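Local coordinates for protein phosphotriesterase, putative (Deinococcus radiodurans, PDB 4J35) that probably hydrolyses lactones as a two-metal enzyme of the phosphotriesterase family, here bearing cobalt and engineered for organophosphate hydrolysis, at residues I25-Y31 with I266-G271. The protein carries 7 engineered substitutions. Sequence-based numbering, arbitrary orientation.
Engineered in segment 25-31: Leu28 (natural residue Tyr).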
ATOM      1  N   ILE A  25      -6.634   9.326   3.271  1.00 30.66           N
ATOM      2  CA  ILE A  25      -5.959  10.551   3.696  1.00 35.57           C
ATOM      3  C   ILE A  25      -4.482  10.279   3.978  1.00 34.88           C
ATOM      4  O   ILE A  25      -4.073   9.147   4.211  1.00 30.19           O
ATOM      5  CB  ILE A  25      -6.609  11.185   4.935  1.00 35.68           C
ATOM      6  CG1 ILE A  25      -6.432  10.276   6.150  1.00 39.21           C
ATOM      7  CG2 ILE A  25      -8.066  11.481   4.673  1.00 34.00           C
ATOM      8  CD1 ILE A  25      -7.167  10.794   7.403  1.00 41.67           C
ATOM      9  N   PHE A  26      -3.664  11.315   3.872  1.00 30.69           N
ATOM     10  CA  PHE A  26      -2.250  11.148   4.076  1.00 28.61           C
ATOM     11  C   PHE A  26      -1.588  12.445   4.486  1.00 28.35           C
ATOM     12  O   PHE A  26      -1.853  13.499   3.877  1.00 31.86           O
ATOM     13  CB  PHE A  26      -1.608  10.669   2.776  1.00 27.31           C
ATOM     14  CG  PHE A  26      -0.177  10.222   2.946  1.00 35.95           C
ATOM     15  CD1 PHE A  26       0.858  11.128   2.830  1.00 39.67           C
ATOM     16  CD2 PHE A  26       0.128   8.894   3.184  1.00 37.76           C
ATOM     17  CE1 PHE A  26       2.177  10.714   2.984  1.00 38.93           C
ATOM     18  CE2 PHE A  26       1.443   8.478   3.341  1.00 40.32           C
ATOM     19  CZ  PHE A  26       2.463   9.387   3.242  1.00 41.22           C
ATOM     20  N   GLY A  27      -0.717  12.358   5.493  1.00 28.25           N
ATOM     21  CA  GLY A  27       0.130  13.472   5.910  1.00 28.24           C
ATOM     22  C   GLY A  27       1.556  13.020   6.098  1.00 33.92           C
ATOM     23  O   GLY A  27       1.782  12.019   6.752  1.00 35.37           O
ATOM     24  N   LEU A  28       2.503  13.739   5.506  1.00 30.69           N
ATOM     25  CA  LEU A  28       3.911  13.511   5.767  1.00 34.46           C
ATOM     26  C   LEU A  28       4.229  13.872   7.204  1.00 32.53           C
ATOM     27  O   LEU A  28       3.731  14.877   7.711  1.00 32.38           O
ATOM     28  CB  LEU A  28       4.765  14.341   4.828  1.00 36.36           C
ATOM     29  CG  LEU A  28       4.653  13.910   3.358  1.00 39.43           C
ATOM     30  CD1 LEU A  28       5.158  15.034   2.446  1.00 52.55           C
ATOM     31  CD2 LEU A  28       5.391  12.566   3.102  1.00 47.72           C
ATOM     32  N   PRO A  29       5.074  13.072   7.851  1.00 32.14           N
ATOM     33  CA  PRO A  29       5.391  13.318   9.252  1.00 37.43           C
ATOM     34  C   PRO A  29       5.771  14.763   9.465  1.00 37.35           C
ATOM     35  O   PRO A  29       6.664  15.256   8.781  1.00 34.81           O
ATOM     36  CB  PRO A  29       6.576  12.391   9.492  1.00 39.63           C
ATOM     37  CG  PRO A  29       6.239  11.200   8.636  1.00 41.87           C
ATOM     38  CD  PRO A  29       5.666  11.803   7.371  1.00 36.42           C
ATOM     39  N   GLY A  30       5.089  15.423  10.395  1.00 35.60           N
ATOM     40  CA  GLY A  30       5.290  16.847  10.641  1.00 30.40           C
ATOM     41  C   GLY A  30       4.034  17.649  10.382  1.00 27.41           C
ATOM     42  O   GLY A  30       3.872  18.748  10.900  1.00 31.09           O
ATOM     43  N   TYR A  31       3.135  17.094   9.567  1.00 32.33           N
ATOM     44  CA  TYR A  31       1.914  17.798   9.185  1.00 31.53           C
ATOM     45  C   TYR A  31       1.146  18.247  10.441  1.00 33.56           C
ATOM     46  O   TYR A  31       0.505  19.297  10.441  1.00 30.72           O
ATOM     47  CB  TYR A  31       0.997  16.911   8.306  1.00 32.54           C
ATOM     48  CG  TYR A  31       0.270  15.857   9.099  1.00 31.79           C
ATOM     49  CD1 TYR A  31       0.843  14.602   9.320  1.00 31.26           C
ATOM     50  CD2 TYR A  31      -0.963  16.125   9.669  1.00 35.73           C
ATOM     51  CE1 TYR A  31       0.201  13.650  10.114  1.00 34.00           C
ATOM     52  CE2 TYR A  31      -1.631  15.161  10.437  1.00 30.83           C
ATOM     53  CZ  TYR A  31      -1.042  13.942  10.656  1.00 37.20           C
ATOM     54  OH  TYR A  31      -1.693  13.019  11.439  1.00 38.27           O
ATOM     55  N   ILE A 266      -3.371   9.843  -3.190  1.00 30.39           N
ATOM     56  CA  ILE A 266      -3.745  10.408  -1.905  1.00 30.53           C
ATOM     57  C   ILE A 266      -5.066  11.140  -2.165  1.00 35.94           C
ATOM     58  O   ILE A 266      -5.090  12.075  -2.962  1.00 30.93           O
ATOM     59  CB  ILE A 266      -2.680  11.402  -1.409  1.00 33.07           C
ATOM     60  CG1 ILE A 266      -1.407  10.665  -0.955  1.00 32.45           C
ATOM     61  CG2 ILE A 266      -3.236  12.283  -0.301  1.00 30.05           C
ATOM     62  CD1 ILE A 266      -0.236  11.647  -0.787  1.00 41.01           C
ATOM     63  N   TRP A 267      -6.158  10.720  -1.544  1.00 30.32           N
ATOM     64  CA  TRP A 267      -7.446  11.334  -1.902  1.00 34.92           C
ATOM     65  C   TRP A 267      -7.674  12.633  -1.191  1.00 38.42           C
ATOM     66  O   TRP A 267      -8.443  13.481  -1.658  1.00 35.40           O
ATOM     67  CB  TRP A 267      -8.621  10.431  -1.596  1.00 35.36           C
ATOM     68  CG  TRP A 267      -8.476   9.042  -2.139  1.00 38.20           C
ATOM     69  CD1 TRP A 267      -7.450   8.535  -2.901  1.00 32.02           C
ATOM     70  CD2 TRP A 267      -9.391   7.978  -1.929  1.00 33.82           C
ATOM     71  NE1 TRP A 267      -7.689   7.191  -3.176  1.00 38.73           N
ATOM     72  CE2 TRP A 267      -8.869   6.832  -2.580  1.00 30.76           C
ATOM     73  CE3 TRP A 267     -10.616   7.878  -1.257  1.00 36.35           C
ATOM     74  CZ2 TRP A 267      -9.533   5.609  -2.576  1.00 35.54           C
ATOM     75  CZ3 TRP A 267     -11.269   6.655  -1.250  1.00 36.76           C
ATOM     76  CH2 TRP A 267     -10.722   5.537  -1.901  1.00 34.27           C
ATOM     77  N   HIS A 268      -7.038  12.802  -0.045  1.00 32.89           N
ATOM     78  CA  HIS A 268      -7.149  14.068   0.689  1.00 35.71           C
ATOM     79  C   HIS A 268      -5.882  14.298   1.471  1.00 35.21           C
ATOM     80  O   HIS A 268      -5.477  13.478   2.260  1.00 33.34           O
ATOM     81  CB  HIS A 268      -8.317  14.026   1.656  1.00 35.60           C
ATOM     82  CG  HIS A 268      -8.441  15.250   2.508  1.00 43.54           C
ATOM     83  ND1 HIS A 268      -9.152  16.355   2.110  1.00 38.76           N
ATOM     84  CD2 HIS A 268      -7.948  15.538   3.734  1.00 45.04           C
ATOM     85  CE1 HIS A 268      -9.103  17.275   3.061  1.00 38.79           C
ATOM     86  NE2 HIS A 268      -8.382  16.802   4.058  1.00 46.02           N
ATOM     87  N   TRP A 269      -5.246  15.425   1.240  1.00 32.06           N
ATOM     88  CA  TRP A 269      -3.958  15.667   1.854  1.00 38.67           C
ATOM     89  C   TRP A 269      -4.083  16.365   3.225  1.00 35.58           C
ATOM     90  O   TRP A 269      -4.886  17.294   3.399  1.00 33.50           O
ATOM     91  CB  TRP A 269      -3.143  16.444   0.827  1.00 37.30           C
ATOM     92  CG  TRP A 269      -2.014  17.264   1.282  1.00 36.56           C
ATOM     93  CD1 TRP A 269      -2.050  18.583   1.705  1.00 49.38           C
ATOM     94  CD2 TRP A 269      -0.640  16.885   1.264  1.00 52.65           C
ATOM     95  NE1 TRP A 269      -0.779  19.022   1.987  1.00 46.40           N
ATOM     96  CE2 TRP A 269       0.108  18.005   1.729  1.00 49.07           C
ATOM     97  CE3 TRP A 269       0.035  15.703   0.918  1.00 53.85           C
ATOM     98  CZ2 TRP A 269       1.493  17.972   1.858  1.00 46.01           C
ATOM     99  CZ3 TRP A 269       1.408  15.667   1.053  1.00 61.17           C
ATOM    100  CH2 TRP A 269       2.128  16.802   1.522  1.00 53.99           C
ATOM    101  N   LEU A 270      -3.313  15.903   4.200  1.00 31.75           N
ATOM    102  CA  LEU A 270      -3.304  16.523   5.537  1.00 31.37           C
ATOM    103  C   LEU A 270      -2.275  17.648   5.632  1.00 34.80           C
ATOM    104  O   LEU A 270      -1.214  17.597   5.011  1.00 37.42           O
ATOM    105  CB  LEU A 270      -3.066  15.466   6.638  1.00 30.84           C
ATOM    106  CG  LEU A 270      -4.061  14.298   6.561  1.00 34.11           C
ATOM    107  CD1 LEU A 270      -3.664  13.186   7.542  1.00 38.02           C
ATOM    108  CD2 LEU A 270      -5.498  14.768   6.826  1.00 40.13           C
ATOM    109  N   GLY A 271      -2.604  18.668   6.416  1.00 39.52           N
ATOM    110  CA  GLY A 271      -1.769  19.848   6.501  1.00 35.15           C
ATOM    111  C   GLY A 271      -2.384  20.945   5.668  1.00 35.59           C
ATOM    112  O   GLY A 271      -3.537  20.830   5.243  1.00 35.37           O
TER
HETATM  113  O   HOH W   1       1.142  16.361   4.538  1.00 34.31           O
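Phe26 and Trp269 pair in parallel register where strand 17-26 ends beside the short strand 266-269, on the metal side of the TIM barrel: Phe26 N reaches His268 O over 3.3 Å, and Leu270 N gives a shorter, straighter bond (2.8 Å, 170°) to Phe26 O from above its carbonyl plane. A water extends the ladder, accepting from Leu28 N and donating to Leu270 O, while resting over the rim of one face of the Trp269 indole. Ile266 lies across the root of Phe26, its CG1 3.7 Å from Phe26 CB; the Phe26 ring, its CG anti to the backbone N (chi1 -169°), is carried to the edge-to-face contact with the metal ligand His23. Engineered Leu28 brings CD1 to the indole edge, 3.6 Å from Trp269 CH2; Trp269 NE1 is hydrogen-bonded to Arg272 O. Tyr31, which closes the type II turn begun at Leu28, lies alongside Leu270, with CD2 3.7 Å from Leu270 CB and CD1 of that leucine over one ring face. A serine in place of Tyr31 would probably leave this flank of Leu270 uncovered and the turn less firmly packed. Backbone bonds and the water thus join the two segments, and the apolar contact with Ile266 is consistent with holding Phe26 near the cobalt centre.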